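Side-chain contacts in beta-mannosidase (PDB 4CVU), which probably hydrolyses terminal beta-D-mannose units from the non-reducing ends of beta-mannosides, as a fungal enzyme of glycoside hydrolase family 2: residues Asp409-Ser413 with Gln414-Met418; Leu729-Val732 with Ser733-Thr736; Tyr433-Ala436 with Asp437-Gly440. All blocks are in the same frame, centred on the assembly; numbering follows the deposited sequence.

Interaction 1 (Asp409-Ser413 with Gln414-Met418); sequences DSVES and QNFNM. With NA (sodium ion), chain B; CD (cadmium ion), chain T.
Val411 and Phe416 supply the apolar part of this helix end. The CG1 methyl of Val411 lies 3.4 Å from CB of Phe416 and touches the ring at CD2, the two side chains crossing at about a right angle; standing opposite the backbone N (chi1 166°) is what brings the methyl there. Val411 CA rests over one face of the ring, and Gln414 O meets its edge in plane.

The backbone bonds form the Schellman motif that ends helix 401-413, with Asn415, at positive phi, as C-prime residue. Phe416 N returns to Val411 O at 3.2 Å, and Asn415 N to Glu412 O at 2.8 Å. Val411 O also takes Gln414 N, 3.3 Å away, from the opposite face of its plane.

Two acids on the helix hold metals. Asp409 OD2 binds sodium at 2.2 Å, and Glu412 OE1 binds cadmium at 2.5 Å. A water on that cadmium donates back to Glu412 OE2 over 2.8 Å, closing a small ring; Arg316 and Arg439 also hold this carboxylate.

With a metal and two arginines around it, Glu412 is probably fully ionised, while the Val411 carbonyl has two donors on opposite faces where the chain leaves the helix.

Interaction 2 (Leu729-Val732 with Ser733-Thr736); sequences LPYV and SRRT
Ser733 and Thr736 both fold their hydroxyls back onto carbonyls one turn earlier, the side-chain-to-backbone bond familiar from serines and threonines inside alpha-helices; here the helix is 729-736, which follows strand 702-705 of what is probably the catalytic barrel, as in other family 2 enzymes. Ser733 OG takes the crowded position between its backbone N and carbonyl carbon (chi1 68°), and from there donates to Leu729 O at 3.2 Å, coming in above the carbonyl plane. Ser733 N reaches the same oxygen at 2.9 Å and nearly straight on, so Leu729 O accepts twice. The serine hydroxyl also meets the side-chain amide of Gln414.

The two arginines leave the helix differently. Arg734 has CG opposite its backbone N (chi1 166°) and bends at chi3, which lays it alongside Tyr731 with both pointing the same way. Its NH1 comes within 3.5 Å of Tyr731 CD1, ring and guanidinium planes being 69° apart. One water lies in plane at the edge of both groups; it accepts from Arg734 NH1 and donates to Tyr731 O at 2.7 Å. Ser413 takes the NH2 end, and Tyr731 OH bonds to Phe899. Arg735 also bends at chi3, but crosses Val732 obliquely and turns one guanidinium face to Tyr731 O and Val732 CA on its way to a salt bridge with Asp901.

On the side facing helix 664-692, Val732 and Thr736 run side by side. Val732 O is gripped twice, by Thr736 N at 2.9 Å and by Thr736 OG1, which donates to it at just 2.6 Å.

Interaction 3 (Tyr433-Ala436 with Asp437-Gly440); sequences YDIA and DERG. With CD (cadmium ion), chain R; CD (cadmium ion), chain V.
The carboxylates of Asp434 and Asp437, one turn apart on the helix, cross at a slant, their planes 46° apart and Asp434 OD1 4.0 Å from Asp437 OD2. One water joins them, donating a proton to each of these two oxygens, and the like charges are probably eased by it and by a cadmium ion that both oxygens of Asp434 chelate, OD2 at 2.5 Å. Asp430 also binds that cadmium.

The other flat group, the guanidinium of Arg439, is approached obliquely by Ile435. The arginine chain is extended from CG to NE and runs beside the isoleucine, with NE 3.6 Å from Ile435 CG2; beyond it, Glu412 and Asp409 hold the charged end.

Asp437 turns its other oxygen, OD1, to Ser480 N, while OD2 also bonds to His478. With an alanine here, Ser480 N and His478 ND1 would probably lose their acceptor, and the bridging water would lose one of its two carboxylate partners.

Glu438 carries a second cadmium, chelated by both its oxygens, OE2 at 2.4 Å, and OE1 also receives Arg345.

Gly440 ends the helix at positive phi, its N bonding to Ala436 O at 2.8 Å; a side chain there would jam against the preceding carbonyl. The chain can then turn into strand 442-446, completing a beta-alpha-beta unit of the (beta/alpha)8 barrel expected of a family 2 catalytic domain.

Interaction 1 stands between the other two. Its centre is 10 Å from that of interaction 2 and 12 Å from that of interaction 3, while the centres of interactions 2 and 3 lie 22 Å apart, with about 12 Å between nearest atoms. Toward 729-736 the join is made by two probable hydrogen bonds to hydroxyls: Ser413 OG to Arg734 NH2 at 2.6 Å and Gln414 NE2 to Ser733 OG at 2.8 Å. Toward 433-440 it is ionic, with Arg439 forked between Glu412 OE2, 3.0 Å from its NH1, and Asp409 OD1, 3.1 Å from its NH2. That guanidinium thus links the two acids that hold the sodium and cadmium of interaction 1.

Interaction 1 (Asp409-Ser413 with Gln414-Met418)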
# COMPACT_ATOMS: atom_id res chain seq x y z
N ASP A 409 18.25 19.69 11.58
CA ASP A 409 19.09 20.03 10.43
C ASP A 409 18.30 20.88 9.42
O ASP A 409 18.82 21.82 8.90
CB ASP A 409 19.51 18.85 9.61
CG ASP A 409 20.47 17.91 10.33
OD1 ASP A 409 21.11 18.20 11.34
OD2 ASP A 409 20.63 16.85 9.77
N SER A 410 17.06 20.47 9.12
CA SER A 410 16.22 21.15 8.12
C SER A 410 15.81 22.55 8.59
O SER A 410 15.62 23.47 7.78
CB SER A 410 14.96 20.31 7.80
OG SER A 410 15.32 19.10 7.12
N VAL A 411 15.65 22.70 9.91
CA VAL A 411 15.33 24.00 10.54
C VAL A 411 16.51 25.00 10.37
O VAL A 411 16.32 26.16 9.96
CB VAL A 411 15.00 23.82 12.05
CG1 VAL A 411 15.00 25.17 12.80
CG2 VAL A 411 13.64 23.15 12.25
N GLU A 412 17.70 24.56 10.72
CA GLU A 412 18.92 25.40 10.57
C GLU A 412 19.14 25.80 9.11
O GLU A 412 19.36 27.01 8.79
CB GLU A 412 20.14 24.66 11.08
CG GLU A 412 20.04 24.28 12.54
CD GLU A 412 21.40 24.26 13.20
OE1 GLU A 412 21.99 25.36 13.28
OE2 GLU A 412 21.87 23.15 13.59
N SER A 413 18.98 24.81 8.22
CA SER A 413 19.23 25.03 6.81
C SER A 413 18.30 26.06 6.17
O SER A 413 18.65 26.65 5.15
CB SER A 413 19.11 23.76 6.03
OG SER A 413 19.65 23.96 4.73
N GLN A 414 17.16 26.27 6.77
CA GLN A 414 16.17 27.20 6.29
C GLN A 414 16.42 28.58 6.85
O GLN A 414 15.66 29.48 6.62
CB GLN A 414 14.77 26.75 6.68
CG GLN A 414 14.12 25.66 5.83
CD GLN A 414 12.68 25.43 6.23
OE1 GLN A 414 12.38 24.48 6.88
NE2 GLN A 414 11.78 26.36 5.88
N ASN A 415 17.51 28.72 7.56
CA ASN A 415 17.94 29.92 8.26
C ASN A 415 17.04 30.34 9.43
O ASN A 415 16.91 31.51 9.68
CB ASN A 415 18.11 31.12 7.26
CG ASN A 415 19.17 30.86 6.21
OD1 ASN A 415 20.30 30.58 6.52
ND2 ASN A 415 18.79 30.91 4.97
N PHE A 416 16.46 29.37 10.15
CA PHE A 416 15.63 29.65 11.31
C PHE A 416 16.46 30.15 12.49
O PHE A 416 17.60 29.86 12.59
CB PHE A 416 14.86 28.38 11.77
CG PHE A 416 13.65 28.03 10.97
CD1 PHE A 416 13.63 28.15 9.61
CD2 PHE A 416 12.58 27.51 11.57
CE1 PHE A 416 12.53 27.75 8.90
CE2 PHE A 416 11.49 27.12 10.87
CZ PHE A 416 11.48 27.23 9.53
N ASN A 417 15.89 30.94 13.37
CA ASN A 417 16.43 31.12 14.71
C ASN A 417 15.40 30.85 15.78
O ASN A 417 15.72 30.91 16.97
CB ASN A 417 17.09 32.49 14.89
CG ASN A 417 16.16 33.62 14.54
OD1 ASN A 417 14.98 33.50 14.74
ND2 ASN A 417 16.69 34.66 13.93
N MET A 418 14.18 30.45 15.38
CA MET A 418 13.09 30.21 16.33
C MET A 418 12.09 29.20 15.78
O MET A 418 11.83 29.17 14.57
CB MET A 418 12.35 31.54 16.64
CG MET A 418 11.29 31.44 17.72
SD MET A 418 10.51 33.05 18.08
CE MET A 418 11.62 33.72 19.29
NA NA B . 22.39 15.67 10.51
CD CD T . 24.49 25.16 13.42
O HOH W 1 21.73 28.48 7.71
O HOH W 2 24.60 23.15 14.17
O HOH W 3 24.68 27.30 12.55
O HOH W 4 21.62 13.01 9.97

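Interaction 2 (Leu729-Val732 with Ser733-Thr736)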
# COMPACT_ATOMS: atom_id res chain seq x y z
N LEU A 729 8.17 24.68 -0.45
CA LEU A 729 8.17 25.78 0.54
C LEU A 729 9.50 26.06 1.27
O LEU A 729 9.98 27.18 1.30
CB LEU A 729 7.08 25.57 1.58
CG LEU A 729 7.08 26.51 2.78
CD1 LEU A 729 6.92 27.97 2.35
CD2 LEU A 729 5.93 26.07 3.66
N PRO A 730 10.09 25.05 1.88
CA PRO A 730 11.31 25.29 2.66
C PRO A 730 12.49 25.75 1.84
O PRO A 730 13.38 26.36 2.43
CB PRO A 730 11.57 23.89 3.34
CG PRO A 730 10.74 22.95 2.59
CD PRO A 730 9.55 23.70 2.06
N TYR A 731 12.57 25.38 0.55
CA TYR A 731 13.60 25.87 -0.35
C TYR A 731 13.44 27.35 -0.60
O TYR A 731 14.43 28.11 -0.62
CB TYR A 731 13.56 25.13 -1.68
CG TYR A 731 14.08 23.70 -1.59
CD1 TYR A 731 15.44 23.47 -1.42
CD2 TYR A 731 13.23 22.62 -1.66
CE1 TYR A 731 15.92 22.17 -1.33
CE2 TYR A 731 13.73 21.32 -1.58
CZ TYR A 731 15.08 21.13 -1.41
OH TYR A 731 15.59 19.84 -1.36
N VAL A 732 12.20 27.79 -0.79
CA VAL A 732 11.88 29.23 -0.97
C VAL A 732 12.00 30.13 0.29
O VAL A 732 12.55 31.23 0.25
CB VAL A 732 10.49 29.40 -1.58
CG1 VAL A 732 10.19 30.87 -1.82
CG2 VAL A 732 10.42 28.66 -2.92
N SER A 733 11.49 29.64 1.42
CA SER A 733 11.65 30.29 2.71
C SER A 733 13.13 30.37 3.15
O SER A 733 13.54 31.37 3.72
CB SER A 733 10.73 29.62 3.72
OG SER A 733 11.12 28.28 4.03
N ARG A 734 13.93 29.33 2.87
CA ARG A 734 15.39 29.42 3.12
C ARG A 734 15.98 30.67 2.50
O ARG A 734 16.76 31.39 3.17
CB ARG A 734 16.13 28.21 2.57
CG ARG A 734 17.66 28.37 2.48
CD ARG A 734 18.27 27.32 1.57
NE ARG A 734 18.53 26.02 2.22
CZ ARG A 734 18.53 24.85 1.59
NH1 ARG A 734 18.21 24.75 0.32
NH2 ARG A 734 18.86 23.75 2.23
N ARG A 735 15.67 30.92 1.22
CA ARG A 735 16.22 32.06 0.51
C ARG A 735 15.63 33.31 1.09
O ARG A 735 16.33 34.33 1.26
CB ARG A 735 15.91 32.04 -0.99
CG ARG A 735 16.77 31.07 -1.81
CD ARG A 735 16.64 31.40 -3.31
NE ARG A 735 15.30 31.15 -3.83
CZ ARG A 735 14.88 29.98 -4.33
NH1 ARG A 735 15.71 28.92 -4.39
NH2 ARG A 735 13.64 29.86 -4.77
N THR A 736 14.34 33.24 1.40
CA THR A 736 13.64 34.42 1.88
C THR A 736 13.95 34.72 3.37
O THR A 736 13.62 35.79 3.84
CB THR A 736 12.11 34.32 1.63
OG1 THR A 736 11.87 33.69 0.38
CG2 THR A 736 11.46 35.71 1.61
O HOH W 5 16.79 26.89 -1.33

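Interaction 3 (Tyr433-Ala436 with Asp437-Gly440)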
# COMPACT_ATOMS: atom_id res chain seq x y z
N TYR A 433 14.64 19.74 23.87
CA TYR A 433 15.18 21.04 24.26
C TYR A 433 16.71 21.00 24.24
O TYR A 433 17.34 21.97 23.91
CB TYR A 433 14.69 21.50 25.65
CG TYR A 433 13.32 22.19 25.66
CD1 TYR A 433 12.14 21.47 25.77
CD2 TYR A 433 13.22 23.58 25.57
CE1 TYR A 433 10.88 22.10 25.77
CE2 TYR A 433 11.98 24.22 25.60
CZ TYR A 433 10.81 23.47 25.70
OH TYR A 433 9.56 24.09 25.72
N ASP A 434 17.31 19.86 24.59
CA ASP A 434 18.76 19.73 24.50
C ASP A 434 19.30 20.00 23.11
O ASP A 434 20.35 20.64 22.96
CB ASP A 434 19.21 18.31 24.88
CG ASP A 434 19.20 18.08 26.36
OD1 ASP A 434 19.02 19.05 27.16
OD2 ASP A 434 19.38 16.89 26.70
N ILE A 435 18.61 19.49 22.11
CA ILE A 435 19.01 19.65 20.74
C ILE A 435 18.91 21.15 20.41
O ILE A 435 19.81 21.77 19.85
CB ILE A 435 18.11 18.80 19.83
CG1 ILE A 435 18.53 17.32 20.00
CG2 ILE A 435 18.31 19.21 18.37
CD1 ILE A 435 17.53 16.32 19.54
N ALA A 436 17.81 21.73 20.79
CA ALA A 436 17.62 23.18 20.54
C ALA A 436 18.74 23.99 21.21
O ALA A 436 19.45 24.74 20.56
CB ALA A 436 16.26 23.58 21.07
N ASP A 437 18.94 23.76 22.51
CA ASP A 437 20.03 24.39 23.27
C ASP A 437 21.36 24.47 22.53
O ASP A 437 21.96 25.54 22.38
CB ASP A 437 20.29 23.58 24.56
CG ASP A 437 19.24 23.75 25.59
OD1 ASP A 437 18.35 24.62 25.46
OD2 ASP A 437 19.33 23.01 26.61
N GLU A 438 21.85 23.32 22.09
CA GLU A 438 23.18 23.24 21.50
C GLU A 438 23.30 23.77 20.08
O GLU A 438 24.39 24.18 19.68
CB GLU A 438 23.69 21.81 21.56
CG GLU A 438 22.94 20.87 20.65
CD GLU A 438 23.15 19.42 21.03
OE1 GLU A 438 23.83 19.18 22.05
OE2 GLU A 438 22.59 18.52 20.36
N ARG A 439 22.20 23.76 19.33
CA ARG A 439 22.15 24.31 17.98
C ARG A 439 21.79 25.79 17.96
O ARG A 439 21.97 26.46 16.94
CB ARG A 439 21.10 23.56 17.14
CG ARG A 439 21.48 22.13 16.82
CD ARG A 439 20.34 21.39 16.17
NE ARG A 439 20.67 20.00 15.82
CZ ARG A 439 20.87 19.54 14.59
NH1 ARG A 439 20.82 20.35 13.53
NH2 ARG A 439 21.12 18.24 14.40
N GLY A 440 21.20 26.30 19.03
CA GLY A 440 20.82 27.72 19.06
C GLY A 440 19.48 28.11 18.45
O GLY A 440 19.34 29.21 17.89
CD CD R . 19.35 17.35 29.15
CD CD V . 23.31 16.56 21.43
O HOH W 6 20.92 21.13 27.05
O HOH W 7 20.45 15.53 29.35
O HOH W 8 20.37 18.91 30.91
O HOH W 9 24.69 14.87 22.52